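Local coordinates for protein glycoside hydrolase family 31 (Trueperella pyogenes, PDB 5I0F) that degrades cycloalternan as a family 31 glycoside hydrolase, working through a covalent glycosyl-enzyme intermediate, at residues A[546-551]-A[649-654]; A[174-179]-A[215-220]; A[55-60]-A[95-100]; A[47-52]-A[106-111]. All coordinates share one frame; numbering follows the deposited sequence.

Interaction 1 of 4, residues A[546-551]-A[649-654]; sequences AGITAG and PLMRAM
Met-651 reaches from the short strand 651-652 to the C-terminal end of helix 537-551. Its CB carries CG anti to the backbone N (chi1 -177°), and the chain stays extended beyond that. SD therefore arrives at the bare backbone of Gly-547, 3.9 Å from its CA. The terminal CE stays near Gly-547 CA and meets Ile-548 CG1 at 4.1 Å. The two side chains cross at about a right angle. Gly-547 has no CB, which leaves room for the sulfur.

The other branch of Ile-548, CG2, packs on Ala-653 CB at 3.5 Å. At the helix end, Pro-649 CG rests 3.4 Å from Gly-551 O.

No direct hydrogen bond crosses the contact. One water does the polar work. It donates to Ile-548 O (2.8 Å) and to Met-651 O (2.9 Å), and it accepts from Ala-653 N (2.8 Å). Arg-652 turns back to its own segment, where NE and NH2 both grip Pro-649 O in the guanidinium plane. Asp-657 and Asp-675 pair with its NH1.

The contact is buried packing between a helix of the family 31 TIM barrel and the edge strand of the C-terminal beta domain.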
loop_
_atom_site.group_PDB
_atom_site.type_symbol
_atom_site.label_atom_id
_atom_site.label_comp_id
_atom_site.label_asym_id
_atom_site.label_seq_id
_atom_site.Cartn_x
_atom_site.Cartn_y
_atom_site.Cartn_z
ATOM N N ALA A 546 -9.859 2.098 -6.362
ATOM C CA ALA A 546 -9.112 1.600 -5.211
ATOM C C ALA A 546 -10.026 1.274 -4.028
ATOM O O ALA A 546 -9.871 0.230 -3.398
ATOM C CB ALA A 546 -8.032 2.579 -4.826
ATOM N N GLY A 547 -10.998 2.136 -3.752
ATOM C CA GLY A 547 -11.888 1.910 -2.622
ATOM C C GLY A 547 -12.845 0.749 -2.814
ATOM O O GLY A 547 -13.075 -0.017 -1.896
ATOM N N ILE A 548 -13.396 0.626 -4.024
ATOM C CA ILE A 548 -14.301 -0.464 -4.361
ATOM C C ILE A 548 -13.574 -1.809 -4.335
ATOM O O ILE A 548 -14.084 -2.781 -3.748
ATOM C CB ILE A 548 -14.976 -0.227 -5.729
ATOM C CG1 ILE A 548 -15.787 1.066 -5.673
ATOM C CG2 ILE A 548 -15.864 -1.412 -6.119
ATOM C CD1 ILE A 548 -16.273 1.539 -7.024
ATOM N N THR A 549 -12.377 -1.861 -4.936
ATOM C CA THR A 549 -11.613 -3.087 -4.983
ATOM C C THR A 549 -11.101 -3.462 -3.588
ATOM O O THR A 549 -11.153 -4.640 -3.223
ATOM C CB THR A 549 -10.458 -3.043 -5.997
ATOM O OG1 THR A 549 -9.585 -1.943 -5.753
ATOM C CG2 THR A 549 -10.994 -2.947 -7.408
ATOM N N ALA A 550 -10.667 -2.470 -2.802
ATOM C CA ALA A 550 -10.224 -2.750 -1.431
ATOM C C ALA A 550 -11.412 -3.324 -0.624
ATOM O O ALA A 550 -11.264 -4.324 0.086
ATOM C CB ALA A 550 -9.668 -1.499 -0.775
ATOM N N GLY A 551 -12.585 -2.712 -0.780
ATOM C CA GLY A 551 -13.822 -3.208 -0.150
ATOM C C GLY A 551 -14.144 -4.655 -0.496
ATOM O O GLY A 551 -14.491 -5.476 0.390
ATOM N N PRO A 649 -18.910 -5.423 1.939
ATOM C CA PRO A 649 -18.255 -4.123 2.030
ATOM C C PRO A 649 -19.237 -3.000 2.374
ATOM O O PRO A 649 -20.435 -3.157 2.183
ATOM C CB PRO A 649 -17.711 -3.894 0.617
ATOM C CG PRO A 649 -17.814 -5.195 -0.091
ATOM C CD PRO A 649 -18.880 -5.978 0.577
ATOM N N LEU A 650 -18.721 -1.882 2.859
ATOM C CA LEU A 650 -19.519 -0.663 3.028
ATOM C C LEU A 650 -19.483 0.090 1.705
ATOM O O LEU A 650 -20.514 0.412 1.158
ATOM C CB LEU A 650 -18.993 0.199 4.169
ATOM C CG LEU A 650 -19.733 1.498 4.467
ATOM C CD1 LEU A 650 -21.142 1.212 4.966
ATOM C CD2 LEU A 650 -18.965 2.297 5.507
ATOM N N MET A 651 -18.284 0.337 1.186
ATOM C CA MET A 651 -18.103 0.861 -0.172
ATOM C C MET A 651 -18.086 -0.323 -1.114
ATOM O O MET A 651 -17.096 -1.048 -1.200
ATOM C CB MET A 651 -16.809 1.675 -0.265
ATOM C CG MET A 651 -16.568 2.323 -1.610
ATOM S SD MET A 651 -15.217 3.516 -1.483
ATOM C CE MET A 651 -15.250 4.245 -3.124
ATOM N N ARG A 652 -19.215 -0.529 -1.800
ATOM C CA ARG A 652 -19.624 -1.878 -2.209
ATOM C C ARG A 652 -19.845 -1.944 -3.708
ATOM O O ARG A 652 -20.744 -1.295 -4.235
ATOM C CB ARG A 652 -20.906 -2.282 -1.453
ATOM C CG ARG A 652 -21.471 -3.666 -1.771
ATOM C CD ARG A 652 -22.806 -3.896 -1.056
ATOM N NE ARG A 652 -22.657 -3.663 0.388
ATOM C CZ ARG A 652 -23.651 -3.695 1.273
ATOM N NH1 ARG A 652 -24.889 -3.979 0.892
ATOM N NH2 ARG A 652 -23.392 -3.464 2.553
ATOM N N ALA A 653 -19.045 -2.745 -4.399
ATOM C CA ALA A 653 -19.285 -2.984 -5.817
ATOM C C ALA A 653 -20.719 -3.476 -6.052
ATOM O O ALA A 653 -21.329 -4.132 -5.202
ATOM C CB ALA A 653 -18.300 -3.973 -6.360
ATOM N N MET A 654 -21.243 -3.166 -7.223
ATOM C CA MET A 654 -22.643 -3.463 -7.554
ATOM C C MET A 654 -22.959 -4.955 -7.574
ATOM O O MET A 654 -24.095 -5.362 -7.320
ATOM C CB MET A 654 -22.977 -2.881 -8.911
ATOM C CG MET A 654 -22.723 -1.397 -9.017
ATOM S SD MET A 654 -24.099 -0.468 -8.357
ATOM C CE MET A 654 -25.110 -0.568 -9.829
HETATM O O HOH W 1 -16.715 -3.350 -2.926
#

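Interaction 2 of 4, residues A[174-179]-A[215-220]; sequences HVVGFG and FAQVVN
Val-176 and Gln-217 pair at the middle of an antiparallel beta arrangement. Strand 174-179 is the edge strand of a mixed sheet, and strand 212-219 is its inner neighbour. Val-176 N donates to Gln-217 O at 3.0 Å. In return, Val-176 O accepts twice from Gln-217. Gln-217 N reaches Val-176 O at 2.9 Å and Gln-217 NE2 reaches it at 3.1 Å, from opposite faces of the carbonyl plane. The NE2 bond is nearly straight (167°) but lies well above that plane. Gln-217 can fold back this way because CG sits between its backbone N and carbonyl carbon (chi1 61°) and the chain bends again at chi2. The same NE2 also donates to Ala-552 O, while OE1 has a weak bond to Tyr-656 OH.

The next hydrogen-bonded pair is His-174 with Val-219, joined by two backbone bonds. The imidazole is satisfied elsewhere: ND1 bonds to Asp-186 and NE2 to Glu-221. It also stacks on Trp-665.

Val-175 and Val-218 share the other face of the sheet, and Val-175 CG1 also touches Ala-216 CB. Gly-177 sits opposite Ala-216, their CA atoms 4.2 Å apart. The chain then turns a corner at Phe-178, whose N still donates to Phe-215 O at 2.6 Å. The Phe-178 ring lies with one face toward Ala-216 CB, which is 3.8 Å from the ring centroid and 17° off the normal.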
loop_
_atom_site.group_PDB
_atom_site.type_symbol
_atom_site.label_atom_id
_atom_site.label_comp_id
_atom_site.label_asym_id
_atom_site.label_seq_id
_atom_site.Cartn_x
_atom_site.Cartn_y
_atom_site.Cartn_z
ATOM N N HIS A 174 -16.417 -12.363 -14.574
ATOM C CA HIS A 174 -15.647 -11.171 -14.251
ATOM C C HIS A 174 -14.822 -11.454 -13.002
ATOM O O HIS A 174 -15.259 -12.213 -12.116
ATOM C CB HIS A 174 -16.592 -10.030 -13.975
ATOM C CG HIS A 174 -17.545 -9.776 -15.083
ATOM N ND1 HIS A 174 -17.242 -8.951 -16.143
ATOM C CD2 HIS A 174 -18.771 -10.286 -15.336
ATOM C CE1 HIS A 174 -18.267 -8.924 -16.976
ATOM N NE2 HIS A 174 -19.200 -9.736 -16.515
ATOM N N VAL A 175 -13.627 -10.874 -12.944
ATOM C CA VAL A 175 -12.680 -11.154 -11.878
ATOM C C VAL A 175 -12.423 -9.877 -11.091
ATOM O O VAL A 175 -11.933 -8.894 -11.639
ATOM C CB VAL A 175 -11.349 -11.722 -12.416
ATOM C CG1 VAL A 175 -10.456 -12.151 -11.254
ATOM C CG2 VAL A 175 -11.607 -12.913 -13.325
ATOM N N VAL A 176 -12.785 -9.881 -9.812
ATOM C CA VAL A 176 -12.586 -8.707 -8.948
ATOM C C VAL A 176 -11.815 -9.133 -7.719
ATOM O O VAL A 176 -12.182 -10.097 -7.049
ATOM C CB VAL A 176 -13.916 -8.071 -8.544
ATOM C CG1 VAL A 176 -13.687 -6.886 -7.618
ATOM C CG2 VAL A 176 -14.684 -7.644 -9.783
ATOM N N GLY A 177 -10.738 -8.408 -7.437
ATOM C CA GLY A 177 -9.942 -8.667 -6.262
ATOM C C GLY A 177 -8.484 -8.320 -6.430
ATOM O O GLY A 177 -8.113 -7.329 -7.096
ATOM N N PHE A 178 -7.667 -9.177 -5.834
ATOM C CA PHE A 178 -6.230 -9.014 -5.718
ATOM C C PHE A 178 -5.827 -7.825 -4.845
ATOM O O PHE A 178 -4.712 -7.295 -4.987
ATOM C CB PHE A 178 -5.573 -8.949 -7.095
ATOM C CG PHE A 178 -5.956 -10.090 -8.004
ATOM C CD1 PHE A 178 -5.522 -11.373 -7.739
ATOM C CD2 PHE A 178 -6.724 -9.873 -9.138
ATOM C CE1 PHE A 178 -5.857 -12.416 -8.563
ATOM C CE2 PHE A 178 -7.043 -10.922 -9.983
ATOM C CZ PHE A 178 -6.624 -12.197 -9.691
ATOM N N GLY A 179 -6.729 -7.449 -3.929
ATOM C CA GLY A 179 -6.510 -6.356 -2.997
ATOM C C GLY A 179 -6.945 -5.024 -3.580
ATOM O O GLY A 179 -7.798 -4.956 -4.460
ATOM N N PHE A 215 -5.832 -13.200 -3.789
ATOM C CA PHE A 215 -7.239 -13.614 -3.679
ATOM C C PHE A 215 -8.038 -12.852 -4.705
ATOM O O PHE A 215 -7.759 -11.664 -4.944
ATOM C CB PHE A 215 -7.817 -13.310 -2.275
ATOM C CG PHE A 215 -9.331 -13.144 -2.255
ATOM C CD1 PHE A 215 -10.164 -14.249 -2.189
ATOM C CD2 PHE A 215 -9.911 -11.889 -2.322
ATOM C CE1 PHE A 215 -11.541 -14.104 -2.202
ATOM C CE2 PHE A 215 -11.296 -11.735 -2.341
ATOM C CZ PHE A 215 -12.108 -12.850 -2.257
ATOM N N ALA A 216 -9.034 -13.509 -5.290
ATOM C CA ALA A 216 -10.034 -12.837 -6.133
ATOM C C ALA A 216 -11.328 -13.632 -6.166
ATOM O O ALA A 216 -11.331 -14.839 -5.951
ATOM C CB ALA A 216 -9.502 -12.651 -7.547
ATOM N N GLN A 217 -12.423 -12.939 -6.434
ATOM C CA GLN A 217 -13.707 -13.583 -6.673
ATOM C C GLN A 217 -14.014 -13.513 -8.156
ATOM O O GLN A 217 -13.543 -12.612 -8.866
ATOM C CB GLN A 217 -14.824 -12.990 -5.804
ATOM C CG GLN A 217 -15.140 -11.529 -5.983
ATOM C CD GLN A 217 -15.008 -10.761 -4.661
ATOM O OE1 GLN A 217 -15.856 -10.859 -3.769
ATOM N NE2 GLN A 217 -13.927 -10.006 -4.530
ATOM N N VAL A 218 -14.768 -14.503 -8.621
ATOM C CA VAL A 218 -15.071 -14.655 -10.033
ATOM C C VAL A 218 -16.578 -14.755 -10.112
ATOM O O VAL A 218 -17.171 -15.658 -9.521
ATOM C CB VAL A 218 -14.406 -15.900 -10.627
ATOM C CG1 VAL A 218 -14.694 -15.979 -12.122
ATOM C CG2 VAL A 218 -12.896 -15.926 -10.370
ATOM N N VAL A 219 -17.196 -13.812 -10.814
ATOM C CA VAL A 219 -18.645 -13.613 -10.734
ATOM C C VAL A 219 -19.226 -13.716 -12.133
ATOM O O VAL A 219 -18.742 -13.052 -13.041
ATOM C CB VAL A 219 -18.988 -12.238 -10.115
ATOM C CG1 VAL A 219 -20.491 -12.101 -9.905
ATOM C CG2 VAL A 219 -18.257 -12.079 -8.790
ATOM N N ASN A 220 -20.248 -14.559 -12.305
ATOM C CA ASN A 220 -20.920 -14.706 -13.609
ATOM C C ASN A 220 -22.112 -13.765 -13.703
ATOM O O ASN A 220 -22.425 -13.061 -12.747
ATOM C CB ASN A 220 -21.258 -16.175 -13.926
ATOM C CG ASN A 220 -22.465 -16.724 -13.167
ATOM O OD1 ASN A 220 -23.300 -15.997 -12.619
ATOM N ND2 ASN A 220 -22.591 -18.042 -13.193
#

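Interaction 3 of 4, residues A[55-60]-A[95-100]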
loop_
_atom_site.group_PDB
_atom_site.type_symbol
_atom_site.label_atom_id
_atom_site.label_comp_id
_atom_site.label_asym_id
_atom_site.label_seq_id
_atom_site.Cartn_x
_atom_site.Cartn_y
_atom_site.Cartn_z
ATOM N N GLN A 55 34.668 -21.151 -20.011
ATOM C CA GLN A 55 34.523 -20.037 -20.943
ATOM C C GLN A 55 34.714 -18.720 -20.221
ATOM O O GLN A 55 34.309 -18.579 -19.072
ATOM C CB GLN A 55 33.154 -20.065 -21.629
ATOM C CG GLN A 55 33.087 -19.185 -22.871
ATOM C CD GLN A 55 31.719 -19.171 -23.520
ATOM O OE1 GLN A 55 30.827 -19.916 -23.130
ATOM N NE2 GLN A 55 31.544 -18.302 -24.512
ATOM N N VAL A 56 35.324 -17.769 -20.927
ATOM C CA VAL A 56 35.646 -16.445 -20.414
ATOM C C VAL A 56 34.871 -15.443 -21.261
ATOM O O VAL A 56 34.916 -15.509 -22.485
ATOM C CB VAL A 56 37.159 -16.149 -20.532
ATOM C CG1 VAL A 56 37.520 -14.874 -19.772
ATOM C CG2 VAL A 56 37.980 -17.349 -20.050
ATOM N N PHE A 57 34.148 -14.539 -20.610
ATOM C CA PHE A 57 33.416 -13.481 -21.292
ATOM C C PHE A 57 34.078 -12.136 -20.996
ATOM O O PHE A 57 34.403 -11.845 -19.843
ATOM C CB PHE A 57 31.963 -13.467 -20.822
ATOM C CG PHE A 57 31.217 -14.743 -21.110
ATOM C CD1 PHE A 57 31.261 -15.806 -20.220
ATOM C CD2 PHE A 57 30.451 -14.873 -22.264
ATOM C CE1 PHE A 57 30.577 -16.985 -20.487
ATOM C CE2 PHE A 57 29.774 -16.052 -22.543
ATOM C CZ PHE A 57 29.833 -17.109 -21.649
ATOM N N ASP A 58 34.294 -11.339 -22.035
ATOM C CA ASP A 58 34.759 -9.956 -21.891
ATOM C C ASP A 58 33.552 -9.076 -21.661
ATOM O O ASP A 58 32.739 -8.882 -22.554
ATOM C CB ASP A 58 35.481 -9.461 -23.149
ATOM C CG ASP A 58 36.874 -10.019 -23.280
ATOM O OD1 ASP A 58 37.671 -9.914 -22.310
ATOM O OD2 ASP A 58 37.178 -10.544 -24.369
ATOM N N MET A 59 33.447 -8.531 -20.465
ATOM C CA MET A 59 32.300 -7.723 -20.094
ATOM C C MET A 59 32.448 -6.309 -20.653
ATOM O O MET A 59 33.559 -5.848 -20.933
ATOM C CB MET A 59 32.128 -7.722 -18.573
ATOM C CG MET A 59 31.967 -9.118 -17.986
ATOM S SD MET A 59 31.855 -9.138 -16.199
ATOM C CE MET A 59 30.145 -8.628 -15.942
ATOM N N SER A 60 31.315 -5.646 -20.844
ATOM C CA SER A 60 31.253 -4.297 -21.387
ATOM C C SER A 60 30.727 -3.325 -20.329
ATOM O O SER A 60 29.874 -3.716 -19.519
ATOM C CB SER A 60 30.307 -4.281 -22.579
ATOM O OG SER A 60 30.894 -4.949 -23.683
ATOM N N THR A 95 27.732 -8.800 -19.331
ATOM C CA THR A 95 27.820 -9.722 -20.448
ATOM C C THR A 95 26.532 -10.533 -20.454
ATOM O O THR A 95 25.706 -10.372 -19.561
ATOM C CB THR A 95 29.070 -10.637 -20.332
ATOM O OG1 THR A 95 29.222 -11.404 -21.530
ATOM C CG2 THR A 95 28.994 -11.589 -19.111
ATOM N N SER A 96 26.355 -11.390 -21.452
ATOM C CA SER A 96 25.231 -12.327 -21.461
ATOM C C SER A 96 25.568 -13.655 -22.131
ATOM O O SER A 96 26.572 -13.778 -22.847
ATOM C CB SER A 96 23.990 -11.703 -22.102
ATOM O OG SER A 96 24.270 -11.274 -23.418
ATOM N N ILE A 97 24.740 -14.650 -21.827
ATOM C CA ILE A 97 24.794 -15.970 -22.451
ATOM C C ILE A 97 23.439 -16.128 -23.137
ATOM O O ILE A 97 22.437 -16.200 -22.445
ATOM C CB ILE A 97 25.002 -17.086 -21.404
ATOM C CG1 ILE A 97 26.283 -16.836 -20.600
ATOM C CG2 ILE A 97 25.052 -18.450 -22.096
ATOM C CD1 ILE A 97 26.461 -17.745 -19.395
ATOM N N PRO A 98 23.394 -16.141 -24.489
ATOM C CA PRO A 98 22.095 -16.134 -25.206
ATOM C C PRO A 98 21.195 -17.374 -25.048
ATOM O O PRO A 98 19.967 -17.255 -25.192
ATOM C CB PRO A 98 22.502 -15.958 -26.678
ATOM C CG PRO A 98 23.921 -16.422 -26.741
ATOM C CD PRO A 98 24.534 -16.066 -25.424
ATOM N N HIS A 99 21.788 -18.536 -24.774
ATOM C CA HIS A 99 21.042 -19.796 -24.613
ATOM C C HIS A 99 21.725 -20.641 -23.556
ATOM O O HIS A 99 22.667 -21.371 -23.847
ATOM C CB HIS A 99 20.974 -20.563 -25.941
ATOM C CG HIS A 99 20.029 -19.962 -26.935
ATOM N ND1 HIS A 99 18.673 -19.864 -26.705
ATOM C CD2 HIS A 99 20.243 -19.425 -28.161
ATOM C CE1 HIS A 99 18.090 -19.295 -27.746
ATOM N NE2 HIS A 99 19.021 -19.017 -28.643
ATOM N N LEU A 100 21.246 -20.525 -22.326
ATOM C CA LEU A 100 21.969 -21.052 -21.175
ATOM C C LEU A 100 21.989 -22.576 -21.180
ATOM O O LEU A 100 20.930 -23.197 -21.181
ATOM C CB LEU A 100 21.317 -20.560 -19.884
ATOM C CG LEU A 100 22.053 -20.892 -18.584
ATOM C CD1 LEU A 100 23.372 -20.138 -18.488
ATOM C CD2 LEU A 100 21.143 -20.568 -17.405
HETATM O O HOH W 2 30.082 -9.442 -23.148
#
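Phe-57 and Ile-97 each turn their gamma carbon to the side of the backbone N (Phe-57 CG, chi1 -61°; Ile-97 CG1, chi1 -57°). This brings the far end of the ring to the isoleucine. Phe-57 CZ touches Ile-97 CG1 at 3.7 Å, and the side chains cross at about a right angle.

Thr-95 packs at the base of the ring. Its OG1, anti to the backbone N, lies 3.5 Å from Phe-57 CB. Its CG2 touches both Phe-57 CB and Met-59 CG. Met-59 CG also meets Thr-95 CB at 4.0 Å.

A water bridges the segments: it donates to Asp-58 O at 2.8 Å and shares a bond with Thr-95 OG1 at 2.7 Å.

Strands 54-62 and 91-97 are antiparallel neighbours in the N-terminal beta domain. They pair at the Met-59/Thr-95 end, where Ser-60 bonds to Gln-94, and part toward Phe-57 and Ile-97. The axes of 55-58 and 95-97 approach no closer than 7.6 Å. Val-48 and Ile-33, from the flanking strands, also pack on the apolar group.

Phe-57, Met-59, Ile-97 and the methyl of Thr-95 pack between the parting strands. With no direct hydrogen bond across them, the two segments are held by this packing and one water bridge, unlike the direct backbone bonding of paired strands.

Interaction 4 of 4, residues A[47-52]-A[106-111]; sequences FVLWPE and TYYFEA
An antiparallel strand pair of the N-terminal beta domain joins Phe-47 to Tyr-108 and Leu-49 to Thr-106. Both are hydrogen-bonded pairs. Phe-47 N donates to Tyr-108 O at 2.9 Å, and the return bond runs from Tyr-108 N to Phe-47 O. Leu-49 N reaches Thr-106 O at 2.8 Å. The bond from Thr-106 N to Leu-49 O is longer, 3.3 Å, and the donor is tilted from the carbonyl plane.

Between them, Val-48 and Tyr-107 form the non-hydrogen-bonded pair and point to the face opposite Phe-47 and Tyr-108. There Val-48 CG2 meets Tyr-107 CB, while Tyr-107 OH bonds to His-4.

Leu-49 and Thr-106 run alongside each other, with Leu-49 CD1 against Thr-106 CG2 at 3.6 Å. The OG1 of Thr-106 is bonded to Phe-124 O.

Tyr-108 CG lies between its own backbone N and carbonyl carbon (chi1 70°), which swings the ring across the neighbouring strand onto Phe-47. The rings are nearly parallel, 7° apart, but offset so that little of one lies over the other. Phe-47 CB sits over the tyrosine face, 3.8 Å from the centroid. The tyrosine OH lies over the phenylalanine face in turn. Glu-110, whose OE2 pairs with Arg-45, sets its CB at the Phe-47 ring edge, 3.8 Å from CE1.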
loop_
_atom_site.group_PDB
_atom_site.type_symbol
_atom_site.label_atom_id
_atom_site.label_comp_id
_atom_site.label_asym_id
_atom_site.label_seq_id
_atom_site.Cartn_x
_atom_site.Cartn_y
_atom_site.Cartn_z
ATOM N N PHE A 47 34.497 -15.452 -15.742
ATOM C CA PHE A 47 34.943 -16.819 -16.014
ATOM C C PHE A 47 33.859 -17.795 -15.566
ATOM O O PHE A 47 33.507 -17.801 -14.379
ATOM C CB PHE A 47 36.218 -17.124 -15.231
ATOM C CG PHE A 47 37.422 -16.371 -15.711
ATOM C CD1 PHE A 47 37.635 -15.061 -15.317
ATOM C CD2 PHE A 47 38.354 -16.978 -16.554
ATOM C CE1 PHE A 47 38.754 -14.362 -15.753
ATOM C CE2 PHE A 47 39.476 -16.283 -16.997
ATOM C CZ PHE A 47 39.674 -14.973 -16.588
ATOM N N VAL A 48 33.327 -18.588 -16.499
ATOM C CA VAL A 48 32.274 -19.563 -16.192
ATOM C C VAL A 48 32.860 -20.963 -16.363
ATOM O O VAL A 48 33.288 -21.330 -17.457
ATOM C CB VAL A 48 31.033 -19.388 -17.099
ATOM C CG1 VAL A 48 29.907 -20.314 -16.652
ATOM C CG2 VAL A 48 30.537 -17.946 -17.106
ATOM N N LEU A 49 32.877 -21.737 -15.281
ATOM C CA LEU A 49 33.449 -23.085 -15.273
ATOM C C LEU A 49 32.329 -24.151 -15.351
ATOM O O LEU A 49 31.685 -24.474 -14.349
ATOM C CB LEU A 49 34.327 -23.284 -14.028
ATOM C CG LEU A 49 35.272 -22.135 -13.605
ATOM C CD1 LEU A 49 35.985 -22.441 -12.285
ATOM C CD2 LEU A 49 36.295 -21.797 -14.692
ATOM N N TRP A 50 32.099 -24.661 -16.558
ATOM C CA TRP A 50 31.158 -25.773 -16.805
ATOM C C TRP A 50 31.854 -27.116 -16.477
ATOM O O TRP A 50 33.085 -27.169 -16.397
ATOM C CB TRP A 50 30.685 -25.776 -18.272
ATOM C CG TRP A 50 30.294 -24.426 -18.850
ATOM C CD1 TRP A 50 31.075 -23.582 -19.604
ATOM C CD2 TRP A 50 29.021 -23.802 -18.746
ATOM N NE1 TRP A 50 30.360 -22.457 -19.962
ATOM C CE2 TRP A 50 29.094 -22.571 -19.452
ATOM C CE3 TRP A 50 27.822 -24.157 -18.125
ATOM C CZ2 TRP A 50 28.020 -21.707 -19.547
ATOM C CZ3 TRP A 50 26.761 -23.305 -18.217
ATOM C CH2 TRP A 50 26.864 -22.081 -18.919
ATOM N N PRO A 51 31.082 -28.212 -16.308
ATOM C CA PRO A 51 31.707 -29.484 -15.908
ATOM C C PRO A 51 32.913 -29.882 -16.769
ATOM O O PRO A 51 33.962 -30.222 -16.226
ATOM C CB PRO A 51 30.564 -30.503 -16.061
ATOM C CG PRO A 51 29.322 -29.692 -15.899
ATOM C CD PRO A 51 29.643 -28.392 -16.584
ATOM N N GLU A 52 32.754 -29.810 -18.089
ATOM C CA GLU A 52 33.789 -30.227 -19.044
ATOM C C GLU A 52 34.500 -29.056 -19.743
ATOM O O GLU A 52 35.653 -29.206 -20.154
ATOM C CB GLU A 52 33.172 -31.173 -20.090
ATOM C CG GLU A 52 34.159 -32.116 -20.777
ATOM C CD GLU A 52 34.540 -33.333 -19.944
ATOM O OE1 GLU A 52 35.175 -34.251 -20.510
ATOM O OE2 GLU A 52 34.216 -33.381 -18.735
ATOM N N THR A 106 30.060 -22.911 -12.002
ATOM C CA THR A 106 30.431 -21.887 -11.055
ATOM C C THR A 106 30.978 -20.708 -11.872
ATOM O O THR A 106 31.442 -20.905 -12.998
ATOM C CB THR A 106 31.434 -22.454 -10.023
ATOM O OG1 THR A 106 31.602 -21.511 -8.971
ATOM C CG2 THR A 106 32.767 -22.728 -10.631
ATOM N N TYR A 107 30.901 -19.495 -11.341
ATOM C CA TYR A 107 31.483 -18.343 -12.043
ATOM C C TYR A 107 32.119 -17.364 -11.081
ATOM O O TYR A 107 31.801 -17.340 -9.896
ATOM C CB TYR A 107 30.456 -17.631 -12.968
ATOM C CG TYR A 107 29.256 -17.052 -12.248
ATOM C CD1 TYR A 107 28.149 -17.837 -11.952
ATOM C CD2 TYR A 107 29.236 -15.715 -11.846
ATOM C CE1 TYR A 107 27.058 -17.310 -11.262
ATOM C CE2 TYR A 107 28.149 -15.179 -11.161
ATOM C CZ TYR A 107 27.054 -15.975 -10.875
ATOM O OH TYR A 107 25.980 -15.452 -10.175
ATOM N N TYR A 108 33.060 -16.585 -11.611
ATOM C CA TYR A 108 33.698 -15.518 -10.863
ATOM C C TYR A 108 34.114 -14.405 -11.806
ATOM O O TYR A 108 34.123 -14.586 -13.028
ATOM C CB TYR A 108 34.875 -16.054 -10.046
ATOM C CG TYR A 108 36.105 -16.487 -10.843
ATOM C CD1 TYR A 108 37.112 -15.582 -11.146
ATOM C CD2 TYR A 108 36.263 -17.816 -11.261
ATOM C CE1 TYR A 108 38.237 -15.973 -11.865
ATOM C CE2 TYR A 108 37.384 -18.215 -11.980
ATOM C CZ TYR A 108 38.362 -17.285 -12.270
ATOM O OH TYR A 108 39.461 -17.648 -12.980
ATOM N N PHE A 109 34.448 -13.262 -11.232
ATOM C CA PHE A 109 34.810 -12.076 -11.995
ATOM C C PHE A 109 36.245 -11.677 -11.719
ATOM O O PHE A 109 36.736 -11.882 -10.617
ATOM C CB PHE A 109 33.891 -10.925 -11.634
ATOM C CG PHE A 109 32.441 -11.230 -11.865
ATOM C CD1 PHE A 109 31.872 -11.049 -13.127
ATOM C CD2 PHE A 109 31.651 -11.718 -10.841
ATOM C CE1 PHE A 109 30.529 -11.330 -13.338
ATOM C CE2 PHE A 109 30.323 -12.024 -11.050
ATOM C CZ PHE A 109 29.758 -11.825 -12.299
ATOM N N GLU A 110 36.879 -11.085 -12.720
ATOM C CA GLU A 110 38.217 -10.570 -12.604
ATOM C C GLU A 110 38.284 -9.196 -13.266
ATOM O O GLU A 110 37.932 -9.053 -14.442
ATOM C CB GLU A 110 39.174 -11.548 -13.265
ATOM C CG GLU A 110 40.610 -11.414 -12.842
ATOM C CD GLU A 110 41.510 -12.291 -13.680
ATOM O OE1 GLU A 110 41.810 -13.417 -13.244
ATOM O OE2 GLU A 110 41.874 -11.869 -14.795
ATOM N N ALA A 111 38.738 -8.189 -12.517
ATOM C CA ALA A 111 38.845 -6.821 -13.024
ATOM C C ALA A 111 40.289 -6.355 -13.022
ATOM O O ALA A 111 41.076 -6.795 -12.186
ATOM C CB ALA A 111 38.014 -5.880 -12.160
#

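The contacts form two groups. Interactions 3 and 4 share the sheet of the N-terminal domain, their centres about 10 Å apart. Interaction 3 is nested inside the loop that interaction 4 closes. Gln-55 O lies 2.8 Å from Val-48 N, a probable hydrogen bond between neighbouring strands, and Phe-57 CE1 packs on Val-48 CG2 at 3.5 Å. Interactions 1 and 2 have centres about 12 Å apart and touch where Thr-549 CB meets Gly-179 O at 3.6 Å. They bring the barrel, the C-terminal domain and the mixed sheet together. The centres of interactions 1 and 4 are about 54 Å apart. Helix 537-551 of interaction 1 belongs to the barrel whose residues, among them Trp-429, Asp-532 and Phe-565, line the glycan pocket.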